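Local coordinates for pterin-4-alpha-carbinolamine dehydratase MoaB2 (Mycobacterium marinum, PDB 3RFQ), which probably acts in molybdenum cofactor biosynthesis as a MogA/MoaB-family protein with a probable molybdopterin-binding domain, at residues 35-40 / 46-51; 52-57 / 92-97; 113-118 / 151-156; 120-125 / 143-148; 136-141 / 160-165. All blocks are in the same frame, centred on the assembly; numbering follows the deposited sequence.

Contact 1. Residues 35-40 / 46-51; sequences VVVVDD and DEDHSG
V37 meets the loop 46-51 through one methyl branch, and D48, S50 and G51 gather around it. From CB the side chain forks. CG1 lies anti to the backbone N (chi1 175°), which leaves CG2 beside that N and facing the loop. V37 CG2 is 3.7 Å from G51 N. V37 CG2 is 4.0 Å from D48 OD2 and 4.1 Å from S50 CB. The tip therefore sits against the turn, made here of a carboxylate, a methylene and a backbone amide. V35 lies two residues back on the same side of the strand. V35 CG1 comes to 4.3 Å from G51 CA.

The contact lies in the first half of a beta-alpha-beta crossover, which goes from strand 31-38 through helix 51-60 to the parallel neighbour strand 63-71. The loop 46-51 leads into the helix, and G51 is its first residue. V68 of strand 63-71 touches both V37 and D48.

D48 shapes the turn as well as touching V37. Its OD1 accepts G51 N at 2.8 Å in a capping bond close to straight (166°). The donor comes from the syn side, tilted 27° out of the carboxylate plane. The bond from S50 N to the same D48 OD1 is also 2.8 Å long, but it is weak because it is bent. One good and one weak N-H bond hold OD1, and both D48 carboxylate oxygens lie 4.0 Å from V37 CG2. D39 lies where the strand ends and caps the short helix that follows. T42 OG1 of that helix hydrogen-bonds to D39 OD2, and T42 packs on D48.

Contact 2. Residues 52-57 / 92-97; sequences PLVTEL and LVVSVG
V54 holds CG1 anti to its backbone N (chi1 -175°), with CG2 beside that N, and the two methyls divide between two valines of the strand. V54 CG1 is 3.9 Å from V94 CG1. V54 CG1 is 4.1 Å from V94 CB, so the methyl also leans on the branch point. The other methyl goes to V96, and V54 CG2 is 3.7 Å from V96 CG2. The approaches differ: the V54 and V94 side chains meet at a slant, while V54 and V96 lie alongside each other, running in opposite senses.

V94 and V96 are two residues apart and project from the same face of the strand, so V54 rests on both. S95 between them points away, and S95 OG hydrogen-bonds to N155 ND2 of the neighbouring strand. V54 is also flanked by V35 of strand 31-38 and V163 of helix 160-180. The outer side of the helix reaches the second subunit, where E56 makes a salt bridge with R164 of that subunit.

A helix laid on the parallel part of a mixed sheet through branched apolar side chains is characteristic of the alpha/beta fold of MogA/MoaB proteins.

Contact 3. Residues 113-118 / 151-156; sequences EILDRE and TLVVNL
V153 faces L115 and I114, and its side chain is overlapped by the ends of both. L115 CD2 lies 4.2 Å from V153 CB. I114 CD1 lies 4.4 Å from V153 CG2. These contacts are loose, and the area buried is modest. The setting is the mixed sheet of the fold, where strand 151-156 pairs antiparallel with strand 145-148, which in turn pairs with the strand 117-118, outermost within this chain. D116 and R117 both face V147, which makes a classic beta bulge at the start of that outermost strand. L115 and I114 pack on V153, two strands in from it.

The segment 113-118 leads from helix 107-114 to strand 117-118. In I114, CG1 stands between the backbone N and the carbonyl carbon (chi1 61°). With chi2 near 95°, this brings CD1 to the valine. L115 starts off obliquely to the strand, but its CD2 reaches in. I114 also packs on R79 and N83 of helix 75-87. The other face of strand 151-156 belongs to helix 160-180, which packs on L152 and V154.

The turn is also tied by polar bonds. I114 O accepts from S148 OG, and D116 OD2 accepts from G149 N. R117 NH2 donates to V101 O of the third subunit, so strand 117-118 lies at a subunit boundary.

The two apolar tips stay close to one another as well: I114 CD1 is 4.3 Å from L115 CD2.

Contact 4. Residues 120-125 / 143-148; sequences LGIAEA and GLAGVS
Helix 120-132 runs close to the start of strand 145-148, with CA of A123 and CA of A145 only 5.9 Å apart. The side chains between them are small. A145 points its methyl at the helix and meets I122. A145 CB lies 3.6 Å from I122 CG2 and 3.7 Å from I122 CB. I122 has CG2 anti to the backbone N and CG1 beside it (chi1 -72°), and the short branch thus meets A145. I122 also packs on L170, L173 and I177 of helix 160-180.

A123 makes the second touch. A123 CB lies 3.7 Å from G143 O, just before the strand. The A145 methyl also reaches the helix backbone, with A145 CB 4.2 Å from A123 N. The strand side is fixed by neighbours in the sheet: G146 pairs with V153, and L144 N donates to N155 OD1.

The helix also meets other subunits. E124 makes a salt bridge with R127 of the third subunit, and A125 packs on L131 of that subunit. The contact therefore joins the sheet to a helix that lines a subunit interface.

All of the touching atoms across the contact are methyls, a CB, a backbone N and a carbonyl O. Cohesion here comes from van der Waals fit and from apolar burial rather than from charge, and the small alanines let the helix sit this near the strand.

Contact 5. Residues 136-141 / 160-165; sequences IDAGLS and RYAVRD. With NA (sodium ion), chain F.
This is a helix-to-helix contact, between short helix 136-139 and the first turns of helix 160-180, beside a sodium site. A138 and A162 face each other, with their CA atoms 5.1 Å apart. A138 CB lies 3.9 Å from A162 CB, so methyl meets methyl and the helices come very near.

D137 adds its carboxylate. Its CG stands between the backbone N and the carbonyl carbon (chi1 69°), which brings the group over A162. D137 OD1 and OD2 are each 3.8 Å from A162 CB. The polar partner of OD2 is S159 N, just ahead of helix 160-180. A carboxylate at that helix start would probably be favoured by the helix dipole.

Three residues, nearly a turn, beyond A162, D165 binds the sodium. D165 OD1 is 2.9 Å from the ion, while OD2 is 4.1 Å away, so one oxygen coordinates. Four waters bind as well, the nearest (water 3) at 2.3 Å. S129 of this chain joins them, as do S129 and D165 of the second subunit. R160 and R164 make salt bridges to E60 of that subunit. The arrangement is that of a metal site shared by two subunits at a helical interface.

Overall arrangement
Contacts 1, 2, 3 and 4 reach one mixed sheet. Strands 31-38, 92-96, 151-156, 145-148 and 117-118 come in that order across it. Contacts 1 and 2 have centres 9 Å apart; contact 1 ends where helix 51-60 of contact 2 begins, and their strands are neighbours. Contacts 3 and 4 are 7 Å apart. Contacts 1 and 4, at 21 Å, lie on opposite sides of the chain's centre. Contact 5 brings in helix 160-180, whose V163 packs on V54 and V96. Along the chain contacts 1 and 2 close first, contact 4 lies between the two segments of contact 3, and contact 5 alternates with both. Contacts 2 and 5 face the second subunit, contacts 3 and 4 the third.

Contact 1. Residues 35-40 / 46-51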
# COMPACT_ATOMS: atom_id res chain seq x y z
N VAL C 35 -27.27 -4.03 -10.95
CA VAL C 35 -26.42 -5.14 -10.53
C VAL C 35 -26.59 -6.31 -11.51
O VAL C 35 -27.70 -6.67 -11.86
CB VAL C 35 -26.82 -5.66 -9.14
CG1 VAL C 35 -25.87 -6.77 -8.67
CG2 VAL C 35 -26.89 -4.48 -8.11
N VAL C 36 -25.48 -6.87 -11.97
CA VAL C 36 -25.51 -8.06 -12.83
C VAL C 36 -24.83 -9.19 -12.08
O VAL C 36 -23.63 -9.13 -11.84
CB VAL C 36 -24.79 -7.81 -14.18
CG1 VAL C 36 -24.76 -9.11 -15.04
CG2 VAL C 36 -25.48 -6.71 -14.92
N VAL C 37 -25.60 -10.21 -11.69
CA VAL C 37 -25.06 -11.40 -11.05
C VAL C 37 -24.74 -12.48 -12.08
O VAL C 37 -25.63 -13.00 -12.74
CB VAL C 37 -26.00 -11.94 -9.93
CG1 VAL C 37 -25.46 -13.26 -9.34
CG2 VAL C 37 -26.17 -10.87 -8.83
N VAL C 38 -23.45 -12.78 -12.23
CA VAL C 38 -22.98 -13.80 -13.13
C VAL C 38 -22.80 -15.05 -12.32
O VAL C 38 -21.82 -15.20 -11.59
CB VAL C 38 -21.63 -13.45 -13.77
CG1 VAL C 38 -21.26 -14.50 -14.83
CG2 VAL C 38 -21.68 -12.08 -14.39
N ASP C 39 -23.76 -15.96 -12.45
CA ASP C 39 -23.71 -17.21 -11.73
C ASP C 39 -24.71 -18.18 -12.33
O ASP C 39 -25.89 -17.85 -12.52
CB ASP C 39 -24.00 -16.98 -10.24
CG ASP C 39 -23.87 -18.26 -9.42
OD1 ASP C 39 -22.73 -18.74 -9.19
OD2 ASP C 39 -24.92 -18.79 -9.00
N ASP C 40 -24.24 -19.39 -12.64
CA ASP C 40 -25.07 -20.37 -13.33
C ASP C 40 -26.26 -20.82 -12.50
O ASP C 40 -27.39 -20.89 -13.01
CB ASP C 40 -24.24 -21.57 -13.76
CG ASP C 40 -23.39 -21.29 -14.99
OD1 ASP C 40 -23.74 -20.39 -15.78
OD2 ASP C 40 -22.37 -22.01 -15.15
N ASP C 46 -31.76 -20.69 -8.26
CA ASP C 46 -31.19 -20.79 -6.90
C ASP C 46 -31.22 -19.42 -6.23
O ASP C 46 -31.18 -18.38 -6.91
CB ASP C 46 -29.74 -21.27 -6.93
CG ASP C 46 -29.60 -22.77 -6.67
OD1 ASP C 46 -30.61 -23.51 -6.67
OD2 ASP C 46 -28.45 -23.21 -6.47
N GLU C 47 -31.28 -19.44 -4.90
CA GLU C 47 -31.33 -18.21 -4.11
C GLU C 47 -30.12 -17.33 -4.43
O GLU C 47 -28.98 -17.78 -4.37
CB GLU C 47 -31.39 -18.52 -2.61
CG GLU C 47 -31.71 -17.28 -1.76
CD GLU C 47 -31.46 -17.49 -0.27
OE1 GLU C 47 -31.46 -18.65 0.19
OE2 GLU C 47 -31.24 -16.48 0.44
N ASP C 48 -30.41 -16.08 -4.79
CA ASP C 48 -29.39 -15.10 -5.11
C ASP C 48 -28.87 -14.46 -3.83
O ASP C 48 -29.61 -13.76 -3.13
CB ASP C 48 -29.94 -14.03 -6.05
CG ASP C 48 -28.99 -12.85 -6.23
OD1 ASP C 48 -27.81 -12.91 -5.83
OD2 ASP C 48 -29.45 -11.83 -6.79
N HIS C 49 -27.58 -14.68 -3.54
CA HIS C 49 -26.95 -14.17 -2.33
C HIS C 49 -26.26 -12.82 -2.56
O HIS C 49 -26.11 -12.04 -1.61
CB HIS C 49 -25.97 -15.20 -1.76
CG HIS C 49 -26.63 -16.43 -1.21
ND1 HIS C 49 -26.42 -17.69 -1.73
CD2 HIS C 49 -27.51 -16.59 -0.18
CE1 HIS C 49 -27.13 -18.58 -1.04
NE2 HIS C 49 -27.80 -17.93 -0.10
N SER C 50 -25.91 -12.53 -3.81
CA SER C 50 -25.16 -11.30 -4.12
C SER C 50 -26.01 -10.06 -4.44
O SER C 50 -25.69 -8.97 -3.99
CB SER C 50 -24.17 -11.54 -5.26
OG SER C 50 -23.19 -12.49 -4.85
N GLY C 51 -27.06 -10.23 -5.25
CA GLY C 51 -27.92 -9.14 -5.66
C GLY C 51 -28.35 -8.24 -4.50
O GLY C 51 -28.07 -7.03 -4.53

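Contact 2. Residues 52-57 / 92-97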
# COMPACT_ATOMS: atom_id res chain seq x y z
N PRO C 52 -29.00 -8.81 -3.45
CA PRO C 52 -29.46 -7.93 -2.36
C PRO C 52 -28.34 -7.16 -1.66
O PRO C 52 -28.55 -6.00 -1.22
CB PRO C 52 -30.18 -8.89 -1.37
CG PRO C 52 -30.60 -10.10 -2.23
CD PRO C 52 -29.50 -10.20 -3.33
N LEU C 53 -27.18 -7.80 -1.54
CA LEU C 53 -26.06 -7.15 -0.84
C LEU C 53 -25.52 -5.97 -1.66
O LEU C 53 -25.37 -4.85 -1.14
CB LEU C 53 -24.96 -8.15 -0.48
CG LEU C 53 -23.70 -7.54 0.14
CD1 LEU C 53 -24.00 -6.71 1.42
CD2 LEU C 53 -22.62 -8.60 0.41
N VAL C 54 -25.25 -6.21 -2.94
CA VAL C 54 -24.77 -5.13 -3.83
C VAL C 54 -25.82 -4.01 -3.86
O VAL C 54 -25.48 -2.85 -3.87
CB VAL C 54 -24.37 -5.62 -5.28
CG1 VAL C 54 -23.77 -4.47 -6.11
CG2 VAL C 54 -23.34 -6.75 -5.18
N THR C 55 -27.10 -4.37 -3.82
CA THR C 55 -28.17 -3.40 -3.85
C THR C 55 -28.12 -2.51 -2.61
O THR C 55 -28.19 -1.28 -2.73
CB THR C 55 -29.53 -4.09 -3.95
OG1 THR C 55 -29.58 -4.80 -5.19
CG2 THR C 55 -30.70 -3.07 -3.88
N GLU C 56 -27.99 -3.15 -1.44
CA GLU C 56 -27.83 -2.45 -0.17
C GLU C 56 -26.65 -1.48 -0.18
O GLU C 56 -26.78 -0.34 0.25
CB GLU C 56 -27.67 -3.46 0.98
CG GLU C 56 -27.47 -2.80 2.35
CD GLU C 56 -26.80 -3.73 3.39
OE1 GLU C 56 -26.66 -4.95 3.16
OE2 GLU C 56 -26.43 -3.24 4.47
N LEU C 57 -25.50 -1.95 -0.67
CA LEU C 57 -24.27 -1.15 -0.72
C LEU C 57 -24.34 -0.01 -1.75
O LEU C 57 -23.89 1.10 -1.47
CB LEU C 57 -23.05 -2.06 -0.98
CG LEU C 57 -22.85 -3.16 0.09
CD1 LEU C 57 -21.73 -4.15 -0.30
CD2 LEU C 57 -22.54 -2.58 1.46
N LEU C 92 -24.09 3.39 -13.47
CA LEU C 92 -23.15 2.43 -12.89
C LEU C 92 -23.68 1.01 -12.99
O LEU C 92 -24.75 0.70 -12.47
CB LEU C 92 -22.88 2.76 -11.41
CG LEU C 92 -22.00 1.75 -10.64
CD1 LEU C 92 -20.65 1.49 -11.34
CD2 LEU C 92 -21.77 2.16 -9.20
N VAL C 93 -22.93 0.15 -13.67
CA VAL C 93 -23.18 -1.28 -13.62
C VAL C 93 -22.10 -1.97 -12.78
O VAL C 93 -20.92 -1.84 -13.07
CB VAL C 93 -23.26 -1.92 -15.03
CG1 VAL C 93 -23.55 -3.47 -14.93
CG2 VAL C 93 -24.33 -1.24 -15.87
N VAL C 94 -22.51 -2.71 -11.75
CA VAL C 94 -21.60 -3.55 -10.99
C VAL C 94 -22.01 -4.98 -11.32
O VAL C 94 -23.16 -5.35 -11.08
CB VAL C 94 -21.72 -3.26 -9.46
CG1 VAL C 94 -20.84 -4.17 -8.65
CG2 VAL C 94 -21.38 -1.80 -9.15
N SER C 95 -21.11 -5.78 -11.91
CA SER C 95 -21.35 -7.23 -12.08
C SER C 95 -20.64 -7.98 -10.95
O SER C 95 -19.66 -7.49 -10.40
CB SER C 95 -20.84 -7.71 -13.45
OG SER C 95 -19.42 -7.64 -13.56
N VAL C 96 -21.13 -9.17 -10.61
CA VAL C 96 -20.55 -9.97 -9.56
C VAL C 96 -20.34 -11.39 -10.09
O VAL C 96 -21.30 -12.06 -10.55
CB VAL C 96 -21.46 -9.96 -8.29
CG1 VAL C 96 -21.16 -11.12 -7.36
CG2 VAL C 96 -21.23 -8.71 -7.53
N GLY C 97 -19.09 -11.85 -10.04
CA GLY C 97 -18.78 -13.22 -10.50
C GLY C 97 -18.13 -13.32 -11.89
O GLY C 97 -18.15 -12.35 -12.69

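Contact 3. Residues 113-118 / 151-156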
# COMPACT_ATOMS: atom_id res chain seq x y z
N GLU C 113 -15.38 -6.21 -24.63
CA GLU C 113 -16.01 -5.96 -25.93
C GLU C 113 -16.90 -4.73 -25.96
O GLU C 113 -16.96 -4.03 -26.97
CB GLU C 113 -16.84 -7.16 -26.35
CG GLU C 113 -16.03 -8.21 -27.05
CD GLU C 113 -15.27 -7.64 -28.23
OE1 GLU C 113 -15.93 -7.24 -29.23
OE2 GLU C 113 -14.01 -7.59 -28.14
N ILE C 114 -17.58 -4.48 -24.85
CA ILE C 114 -18.49 -3.35 -24.79
C ILE C 114 -17.86 -2.07 -24.22
O ILE C 114 -18.48 -1.02 -24.33
CB ILE C 114 -19.81 -3.71 -24.09
CG1 ILE C 114 -19.59 -4.14 -22.65
CG2 ILE C 114 -20.48 -4.83 -24.83
CD1 ILE C 114 -19.74 -3.06 -21.65
N LEU C 115 -16.66 -2.13 -23.63
CA LEU C 115 -16.02 -0.91 -23.10
C LEU C 115 -15.49 0.04 -24.18
O LEU C 115 -14.88 -0.41 -25.15
CB LEU C 115 -14.92 -1.25 -22.11
CG LEU C 115 -15.32 -1.88 -20.77
CD1 LEU C 115 -14.06 -2.15 -19.94
CD2 LEU C 115 -16.33 -1.02 -20.00
N ASP C 116 -15.72 1.34 -24.03
CA ASP C 116 -15.11 2.33 -24.93
C ASP C 116 -13.69 2.65 -24.47
O ASP C 116 -12.78 2.83 -25.28
CB ASP C 116 -15.94 3.63 -25.03
CG ASP C 116 -17.29 3.43 -25.71
OD1 ASP C 116 -17.39 2.56 -26.61
OD2 ASP C 116 -18.26 4.15 -25.36
N ARG C 117 -13.52 2.74 -23.15
CA ARG C 117 -12.19 2.88 -22.59
C ARG C 117 -12.12 2.31 -21.17
O ARG C 117 -13.13 2.19 -20.48
CB ARG C 117 -11.71 4.34 -22.67
CG ARG C 117 -12.54 5.34 -21.91
CD ARG C 117 -12.54 6.68 -22.63
NE ARG C 117 -13.48 7.58 -21.96
CZ ARG C 117 -14.76 7.77 -22.32
NH1 ARG C 117 -15.28 7.13 -23.36
NH2 ARG C 117 -15.52 8.61 -21.62
N GLU C 118 -10.92 1.92 -20.78
CA GLU C 118 -10.70 1.30 -19.49
C GLU C 118 -10.20 2.30 -18.48
O GLU C 118 -9.48 3.22 -18.83
CB GLU C 118 -9.70 0.15 -19.65
CG GLU C 118 -10.42 -1.11 -20.08
CD GLU C 118 -9.53 -2.32 -20.19
OE1 GLU C 118 -8.94 -2.75 -19.16
OE2 GLU C 118 -9.44 -2.84 -21.34
N THR C 151 -21.91 5.02 -19.39
CA THR C 151 -22.07 4.11 -18.28
C THR C 151 -20.75 3.59 -17.76
O THR C 151 -19.95 3.04 -18.52
CB THR C 151 -22.96 2.90 -18.68
OG1 THR C 151 -24.25 3.37 -19.09
CG2 THR C 151 -23.12 1.93 -17.49
N LEU C 152 -20.54 3.74 -16.45
CA LEU C 152 -19.41 3.12 -15.76
C LEU C 152 -19.75 1.65 -15.43
O LEU C 152 -20.79 1.39 -14.83
CB LEU C 152 -19.02 3.92 -14.50
CG LEU C 152 -17.97 3.29 -13.54
CD1 LEU C 152 -16.56 3.09 -14.18
CD2 LEU C 152 -17.87 4.09 -12.22
N VAL C 153 -18.89 0.71 -15.83
CA VAL C 153 -19.10 -0.73 -15.58
C VAL C 153 -17.90 -1.24 -14.80
O VAL C 153 -16.76 -1.02 -15.19
CB VAL C 153 -19.14 -1.52 -16.91
CG1 VAL C 153 -19.29 -3.05 -16.68
CG2 VAL C 153 -20.22 -0.96 -17.86
N VAL C 154 -18.16 -1.93 -13.70
CA VAL C 154 -17.10 -2.48 -12.83
C VAL C 154 -17.39 -3.95 -12.58
O VAL C 154 -18.50 -4.29 -12.21
CB VAL C 154 -17.03 -1.68 -11.49
CG1 VAL C 154 -15.95 -2.27 -10.54
CG2 VAL C 154 -16.74 -0.17 -11.80
N ASN C 155 -16.43 -4.84 -12.85
CA ASN C 155 -16.62 -6.27 -12.58
C ASN C 155 -16.02 -6.57 -11.23
O ASN C 155 -14.83 -6.32 -11.00
CB ASN C 155 -15.88 -7.18 -13.57
CG ASN C 155 -16.18 -6.89 -15.06
OD1 ASN C 155 -15.26 -6.95 -15.86
ND2 ASN C 155 -17.46 -6.67 -15.44
N LEU C 156 -16.80 -7.12 -10.31
CA LEU C 156 -16.23 -7.64 -9.05
C LEU C 156 -16.21 -9.18 -9.00
O LEU C 156 -17.07 -9.85 -9.62
CB LEU C 156 -17.02 -7.11 -7.85
CG LEU C 156 -17.20 -5.60 -7.71
CD1 LEU C 156 -18.06 -5.29 -6.46
CD2 LEU C 156 -15.84 -4.91 -7.63

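Contact 4. Residues 120-125 / 143-148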
# COMPACT_ATOMS: atom_id res chain seq x y z
N LEU C 120 -8.02 1.75 -15.62
CA LEU C 120 -7.13 0.79 -14.95
C LEU C 120 -7.06 0.98 -13.44
O LEU C 120 -6.94 0.01 -12.70
CB LEU C 120 -5.71 0.79 -15.58
CG LEU C 120 -5.57 0.39 -17.06
CD1 LEU C 120 -4.10 0.34 -17.57
CD2 LEU C 120 -6.26 -0.94 -17.34
N GLY C 121 -7.13 2.24 -12.98
CA GLY C 121 -6.97 2.54 -11.58
C GLY C 121 -8.02 1.94 -10.66
O GLY C 121 -7.75 1.67 -9.49
N ILE C 122 -9.23 1.73 -11.18
CA ILE C 122 -10.28 1.11 -10.40
C ILE C 122 -9.95 -0.36 -10.13
O ILE C 122 -9.93 -0.78 -8.97
CB ILE C 122 -11.69 1.27 -11.04
CG1 ILE C 122 -12.18 2.72 -10.94
CG2 ILE C 122 -12.72 0.34 -10.35
CD1 ILE C 122 -13.40 3.03 -11.83
N ALA C 123 -9.72 -1.12 -11.20
CA ALA C 123 -9.32 -2.54 -11.08
C ALA C 123 -8.05 -2.70 -10.21
O ALA C 123 -7.94 -3.66 -9.42
CB ALA C 123 -9.10 -3.17 -12.47
N GLU C 124 -7.09 -1.77 -10.34
CA GLU C 124 -5.88 -1.87 -9.53
C GLU C 124 -6.17 -1.64 -8.05
O GLU C 124 -5.56 -2.26 -7.20
CB GLU C 124 -4.78 -0.89 -9.97
CG GLU C 124 -4.33 -1.07 -11.38
CD GLU C 124 -3.54 0.11 -11.89
OE1 GLU C 124 -3.34 1.12 -11.15
OE2 GLU C 124 -3.08 0.02 -13.05
N ALA C 125 -7.08 -0.71 -7.75
CA ALA C 125 -7.37 -0.36 -6.36
C ALA C 125 -8.14 -1.50 -5.73
O ALA C 125 -7.88 -1.83 -4.59
CB ALA C 125 -8.15 1.00 -6.25
N GLY C 143 -11.35 -8.98 -13.28
CA GLY C 143 -12.44 -8.06 -13.60
C GLY C 143 -11.92 -6.73 -14.12
O GLY C 143 -10.88 -6.23 -13.67
N LEU C 144 -12.63 -6.19 -15.10
CA LEU C 144 -12.34 -4.88 -15.68
C LEU C 144 -13.17 -3.75 -15.09
O LEU C 144 -14.20 -3.97 -14.43
CB LEU C 144 -12.65 -4.93 -17.16
CG LEU C 144 -11.95 -6.05 -17.92
CD1 LEU C 144 -12.33 -5.95 -19.38
CD2 LEU C 144 -10.40 -6.04 -17.71
N ALA C 145 -12.75 -2.53 -15.38
CA ALA C 145 -13.56 -1.36 -15.04
C ALA C 145 -13.35 -0.37 -16.18
O ALA C 145 -12.25 -0.22 -16.69
CB ALA C 145 -13.09 -0.75 -13.75
N GLY C 146 -14.42 0.30 -16.57
CA GLY C 146 -14.32 1.28 -17.63
C GLY C 146 -15.64 1.90 -18.05
O GLY C 146 -16.70 1.66 -17.44
N VAL C 147 -15.58 2.68 -19.12
CA VAL C 147 -16.74 3.41 -19.60
C VAL C 147 -17.21 2.86 -20.94
O VAL C 147 -16.42 2.61 -21.86
CB VAL C 147 -16.46 4.92 -19.68
CG1 VAL C 147 -17.67 5.65 -20.21
CG2 VAL C 147 -16.14 5.47 -18.29
N SER C 148 -18.53 2.63 -21.00
CA SER C 148 -19.23 2.26 -22.21
C SER C 148 -20.36 3.27 -22.40
O SER C 148 -21.24 3.39 -21.55
CB SER C 148 -19.78 0.85 -22.05
OG SER C 148 -20.33 0.40 -23.26

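Contact 5. Residues 136-141 / 160-165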
# COMPACT_ATOMS: atom_id res chain seq x y z
N ILE C 136 -8.47 -13.40 -1.67
CA ILE C 136 -7.62 -13.80 -2.79
C ILE C 136 -8.36 -13.71 -4.12
O ILE C 136 -7.75 -13.32 -5.10
CB ILE C 136 -6.95 -15.17 -2.61
CG1 ILE C 136 -6.32 -15.31 -1.22
CG2 ILE C 136 -5.78 -15.38 -3.63
CD1 ILE C 136 -5.22 -14.24 -0.89
N ASP C 137 -9.66 -14.03 -4.16
CA ASP C 137 -10.43 -13.88 -5.40
C ASP C 137 -10.51 -12.40 -5.83
O ASP C 137 -10.47 -12.10 -7.02
CB ASP C 137 -11.79 -14.61 -5.38
CG ASP C 137 -12.80 -13.99 -4.41
OD1 ASP C 137 -12.39 -13.42 -3.39
OD2 ASP C 137 -14.02 -14.10 -4.66
N ALA C 138 -10.57 -11.49 -4.86
CA ALA C 138 -10.47 -10.06 -5.16
C ALA C 138 -9.06 -9.65 -5.55
O ALA C 138 -8.86 -8.99 -6.57
CB ALA C 138 -10.98 -9.19 -3.97
N GLY C 139 -8.04 -10.04 -4.78
CA GLY C 139 -6.65 -9.70 -5.17
C GLY C 139 -6.22 -10.17 -6.55
O GLY C 139 -5.36 -9.54 -7.20
N LEU C 140 -6.78 -11.29 -7.01
CA LEU C 140 -6.42 -11.82 -8.33
C LEU C 140 -7.48 -11.61 -9.42
O LEU C 140 -7.31 -12.10 -10.53
CB LEU C 140 -6.07 -13.33 -8.22
CG LEU C 140 -4.88 -13.62 -7.32
CD1 LEU C 140 -4.59 -15.12 -7.14
CD2 LEU C 140 -3.67 -12.95 -7.90
N SER C 141 -8.58 -10.92 -9.08
CA SER C 141 -9.68 -10.75 -10.01
C SER C 141 -9.21 -10.20 -11.36
O SER C 141 -8.51 -9.17 -11.42
CB SER C 141 -10.74 -9.81 -9.40
OG SER C 141 -11.79 -9.56 -10.34
N ARG C 160 -18.50 -13.25 -1.04
CA ARG C 160 -19.06 -12.17 -0.22
C ARG C 160 -18.02 -11.12 0.23
O ARG C 160 -18.32 -9.93 0.25
CB ARG C 160 -19.72 -12.76 1.03
CG ARG C 160 -20.82 -11.85 1.63
CD ARG C 160 -21.98 -12.74 2.13
NE ARG C 160 -23.05 -12.00 2.78
CZ ARG C 160 -24.15 -11.63 2.14
NH1 ARG C 160 -24.31 -11.99 0.87
NH2 ARG C 160 -25.09 -10.93 2.76
N TYR C 161 -16.82 -11.57 0.60
CA TYR C 161 -15.78 -10.64 1.04
C TYR C 161 -15.34 -9.78 -0.13
O TYR C 161 -15.13 -8.58 0.06
CB TYR C 161 -14.58 -11.36 1.66
CG TYR C 161 -14.80 -11.94 3.06
CD1 TYR C 161 -15.98 -11.72 3.78
CD2 TYR C 161 -13.78 -12.66 3.67
CE1 TYR C 161 -16.14 -12.24 5.08
CE2 TYR C 161 -13.92 -13.18 4.97
CZ TYR C 161 -15.10 -12.98 5.66
OH TYR C 161 -15.22 -13.53 6.92
N ALA C 162 -15.22 -10.36 -1.33
CA ALA C 162 -14.87 -9.54 -2.54
C ALA C 162 -15.90 -8.45 -2.81
O ALA C 162 -15.56 -7.31 -3.11
CB ALA C 162 -14.67 -10.41 -3.80
N VAL C 163 -17.16 -8.82 -2.73
CA VAL C 163 -18.22 -7.86 -2.96
C VAL C 163 -18.14 -6.73 -1.93
O VAL C 163 -18.17 -5.54 -2.28
CB VAL C 163 -19.63 -8.53 -2.86
CG1 VAL C 163 -20.71 -7.46 -2.81
CG2 VAL C 163 -19.83 -9.48 -4.03
N ARG C 164 -18.00 -7.09 -0.67
CA ARG C 164 -17.99 -6.04 0.34
C ARG C 164 -16.77 -5.12 0.15
O ARG C 164 -16.88 -3.87 0.15
CB ARG C 164 -17.97 -6.66 1.73
CG ARG C 164 -19.26 -7.33 2.14
CD ARG C 164 -19.18 -7.73 3.61
NE ARG C 164 -20.39 -8.42 4.06
CZ ARG C 164 -21.56 -7.84 4.33
NH1 ARG C 164 -21.73 -6.53 4.16
NH2 ARG C 164 -22.57 -8.59 4.75
N ASP C 165 -15.59 -5.73 0.04
CA ASP C 165 -14.36 -4.96 -0.04
C ASP C 165 -14.26 -4.16 -1.35
O ASP C 165 -13.85 -3.00 -1.33
CB ASP C 165 -13.13 -5.84 0.19
CG ASP C 165 -11.86 -5.03 0.34
OD1 ASP C 165 -11.70 -4.33 1.36
OD2 ASP C 165 -11.00 -5.11 -0.56
NA NA F . -9.86 -2.24 2.07
O HOH W 1 -11.58 -1.39 0.60
O HOH W 2 -8.78 0.16 1.10
O HOH W 3 -10.43 -3.44 3.97
O HOH W 4 -7.67 -3.77 2.31